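Local coordinates for ESAT-6-like protein EsxG (PDB 3Q4H) that is a secreted WXG100-family protein of the CFP-10 subfamily, probably exported by a type VII secretion system together with an ESAT-6-like partner, at residues A14-F19 with D79-Y84. Numbering follows the deposited sequence.
Sequences ASEANF and DAASSY
The helices of the WXG100 hairpin pack here near its open end, where Glu16 and Ala17 of helix 8-38 meet Ala81 and Ser82 of helix 79-94. The two segments run antiparallel at an angle of 152°, their axes 7.6 Å apart. The small side chains of Ala17, Ala81 and Ser82 permit that spacing: Ser82 CB lies 3.8 Å from Ala17 N, almost against the facing backbone. Glu16 contributes its CB, 3.7 Å from Ser82 CB, while its longer chain reaches over Ala81. With CG beside the backbone N (chi1 -73°) and the chain extended beyond it, the carboxylate is carried across to helix 79-94. There Glu16 CD lies 3.7 Å from Ala81 CB, and OE1 is near Ser82 N without a hydrogen bond. Ser82 turns its hydroxyl back onto its own helix: with chi1 at 68°, OG donates to Asp79 O at 2.7 Å, which satisfies the buried hydroxyl without a partner on 14-19. Asp79 O in turn holds two donors, Ser82 OG and Ser83 N, from the same face of its plane. The Asp79 carboxylate accepts a hydrogen bond from Gln74 and forms a salt bridge with Arg27, both of the second subunit, another copy of this protein. With no hydrogen bond across the segments, their close approach rests on packing of Ala17, Ala81 and Ser82 against the stem and carboxylate of Glu16.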
ATOM      1  N   ALA A  14       2.774 -11.870  -0.040  1.00 23.45           N
ATOM      2  CA  ALA A  14       2.094 -11.187   1.045  1.00 22.52           C
ATOM      3  C   ALA A  14       3.076 -10.234   1.713  1.00 22.34           C
ATOM      4  O   ALA A  14       2.802  -9.046   1.832  1.00 21.38           O
ATOM      5  CB  ALA A  14       1.531 -12.184   2.041  1.00 23.17           C
ATOM      6  N   SER A  15       4.240 -10.746   2.106  1.00 24.01           N
ATOM      7  CA  SER A  15       5.248  -9.924   2.782  1.00 24.35           C
ATOM      8  C   SER A  15       5.602  -8.675   1.990  1.00 23.34           C
ATOM      9  O   SER A  15       5.777  -7.608   2.557  1.00 22.54           O
ATOM     10  CB  SER A  15       6.523 -10.729   3.048  1.00 26.29           C
ATOM     11  OG  SER A  15       6.325 -11.668   4.090  1.00 28.35           O
ATOM     12  N   GLU A  16       5.713  -8.819   0.677  1.00 23.98           N
ATOM     13  CA  GLU A  16       6.123  -7.717  -0.166  1.00 23.70           C
ATOM     14  C   GLU A  16       4.978  -6.736  -0.347  1.00 22.50           C
ATOM     15  O   GLU A  16       5.194  -5.520  -0.297  1.00 22.36           O
ATOM     16  CB  GLU A  16       6.635  -8.232  -1.512  1.00 24.95           C
ATOM     17  CG  GLU A  16       8.013  -8.901  -1.411  1.00 27.29           C
ATOM     18  CD  GLU A  16       8.515  -9.464  -2.729  1.00 28.65           C
ATOM     19  OE1 GLU A  16       7.740  -9.525  -3.700  1.00 29.17           O
ATOM     20  OE2 GLU A  16       9.692  -9.856  -2.789  1.00 31.18           O
ATOM     21  N   ALA A  17       3.765  -7.247  -0.532  1.00 22.24           N
ATOM     22  CA  ALA A  17       2.608  -6.373  -0.711  1.00 21.51           C
ATOM     23  C   ALA A  17       2.433  -5.496   0.528  1.00 20.88           C
ATOM     24  O   ALA A  17       2.238  -4.276   0.420  1.00 19.75           O
ATOM     25  CB  ALA A  17       1.336  -7.182  -1.003  1.00 21.88           C
ATOM     26  N   ASN A  18       2.553  -6.115   1.700  1.00 21.67           N
ATOM     27  CA  ASN A  18       2.466  -5.383   2.964  1.00 21.77           C
ATOM     28  C   ASN A  18       3.531  -4.295   3.077  1.00 21.68           C
ATOM     29  O   ASN A  18       3.227  -3.163   3.467  1.00 21.04           O
ATOM     30  CB  ASN A  18       2.506  -6.350   4.157  1.00 23.01           C
ATOM     31  CG  ASN A  18       1.243  -7.213   4.245  1.00 23.67           C
ATOM     32  OD1 ASN A  18       0.231  -6.910   3.610  1.00 23.86           O
ATOM     33  ND2 ASN A  18       1.301  -8.286   5.018  1.00 23.86           N
ATOM     34  N   PHE A  19       4.765  -4.610   2.695  1.00 22.68           N
ATOM     35  CA  PHE A  19       5.794  -3.570   2.617  1.00 22.95           C
ATOM     36  C   PHE A  19       5.368  -2.460   1.659  1.00 21.97           C
ATOM     37  O   PHE A  19       5.576  -1.282   1.942  1.00 21.39           O
ATOM     38  CB  PHE A  19       7.157  -4.122   2.174  1.00 24.39           C
ATOM     39  CG  PHE A  19       8.236  -3.067   2.126  1.00 25.00           C
ATOM     40  CD1 PHE A  19       8.976  -2.757   3.255  1.00 25.56           C
ATOM     41  CD2 PHE A  19       8.479  -2.355   0.959  1.00 25.33           C
ATOM     42  CE1 PHE A  19       9.968  -1.768   3.217  1.00 26.35           C
ATOM     43  CE2 PHE A  19       9.469  -1.361   0.918  1.00 25.90           C
ATOM     44  CZ  PHE A  19      10.213  -1.076   2.047  1.00 26.01           C
ATOM     45  N   ASP A  79       5.470  -3.292  -3.671  1.00 22.30           N
ATOM     46  CA  ASP A  79       4.278  -3.457  -4.502  1.00 22.31           C
ATOM     47  C   ASP A  79       4.570  -4.107  -5.849  1.00 23.83           C
ATOM     48  O   ASP A  79       3.860  -5.028  -6.252  1.00 24.81           O
ATOM     49  CB  ASP A  79       3.580  -2.125  -4.742  1.00 21.59           C
ATOM     50  CG  ASP A  79       2.205  -2.307  -5.326  1.00 22.44           C
ATOM     51  OD1 ASP A  79       1.344  -2.837  -4.600  1.00 22.87           O
ATOM     52  OD2 ASP A  79       1.973  -1.948  -6.505  1.00 25.65           O
ATOM     53  N   ALA A  80       5.603  -3.618  -6.534  1.00 24.75           N
ATOM     54  CA  ALA A  80       5.960  -4.095  -7.872  1.00 26.49           C
ATOM     55  C   ALA A  80       6.570  -5.484  -7.799  1.00 27.27           C
ATOM     56  O   ALA A  80       6.236  -6.352  -8.594  1.00 28.42           O
ATOM     57  CB  ALA A  80       6.927  -3.133  -8.533  1.00 27.71           C
ATOM     58  N   ALA A  81       7.467  -5.690  -6.843  1.00 27.01           N
ATOM     59  CA  ALA A  81       8.065  -6.993  -6.650  1.00 28.30           C
ATOM     60  C   ALA A  81       6.964  -8.045  -6.483  1.00 28.14           C
ATOM     61  O   ALA A  81       6.944  -9.042  -7.211  1.00 29.80           O
ATOM     62  CB  ALA A  81       8.993  -6.980  -5.458  1.00 27.90           C
ATOM     63  N   SER A  82       6.037  -7.802  -5.557  1.00 26.63           N
ATOM     64  CA  SER A  82       4.962  -8.747  -5.266  1.00 26.94           C
ATOM     65  C   SER A  82       4.103  -9.050  -6.500  1.00 28.05           C
ATOM     66  O   SER A  82       3.761 -10.214  -6.753  1.00 29.06           O
ATOM     67  CB  SER A  82       4.068  -8.214  -4.155  1.00 25.25           C
ATOM     68  OG  SER A  82       3.344  -7.085  -4.612  1.00 26.15           O
ATOM     69  N   SER A  83       3.764  -8.005  -7.256  1.00 28.06           N
ATOM     70  CA  SER A  83       3.037  -8.169  -8.508  1.00 29.69           C
ATOM     71  C   SER A  83       3.750  -9.134  -9.456  1.00 32.42           C
ATOM     72  O   SER A  83       3.123 -10.074  -9.967  1.00 33.74           O
ATOM     73  CB  SER A  83       2.852  -6.831  -9.209  1.00 29.83           C
ATOM     74  OG  SER A  83       2.058  -6.996 -10.379  1.00 31.82           O
ATOM     75  N   TYR A  84       5.048  -8.904  -9.679  1.00 33.63           N
ATOM     76  CA  TYR A  84       5.859  -9.752 -10.564  1.00 36.69           C
ATOM     77  C   TYR A  84       5.877 -11.215 -10.113  1.00 37.02           C
ATOM     78  O   TYR A  84       5.735 -12.117 -10.935  1.00 38.68           O
ATOM     79  CB  TYR A  84       7.303  -9.226 -10.678  1.00 38.12           C
ATOM     80  CG  TYR A  84       8.184 -10.039 -11.616  1.00 42.40           C
ATOM     81  CD1 TYR A  84       8.426  -9.616 -12.919  1.00 46.15           C
ATOM     82  CD2 TYR A  84       8.764 -11.245 -11.200  1.00 44.82           C
ATOM     83  CE1 TYR A  84       9.230 -10.369 -13.789  1.00 50.34           C
ATOM     84  CE2 TYR A  84       9.561 -12.005 -12.056  1.00 48.28           C
ATOM     85  CZ  TYR A  84       9.792 -11.561 -13.349  1.00 51.34           C
ATOM     86  OH  TYR A  84      10.583 -12.310 -14.197  1.00 55.34           O
TER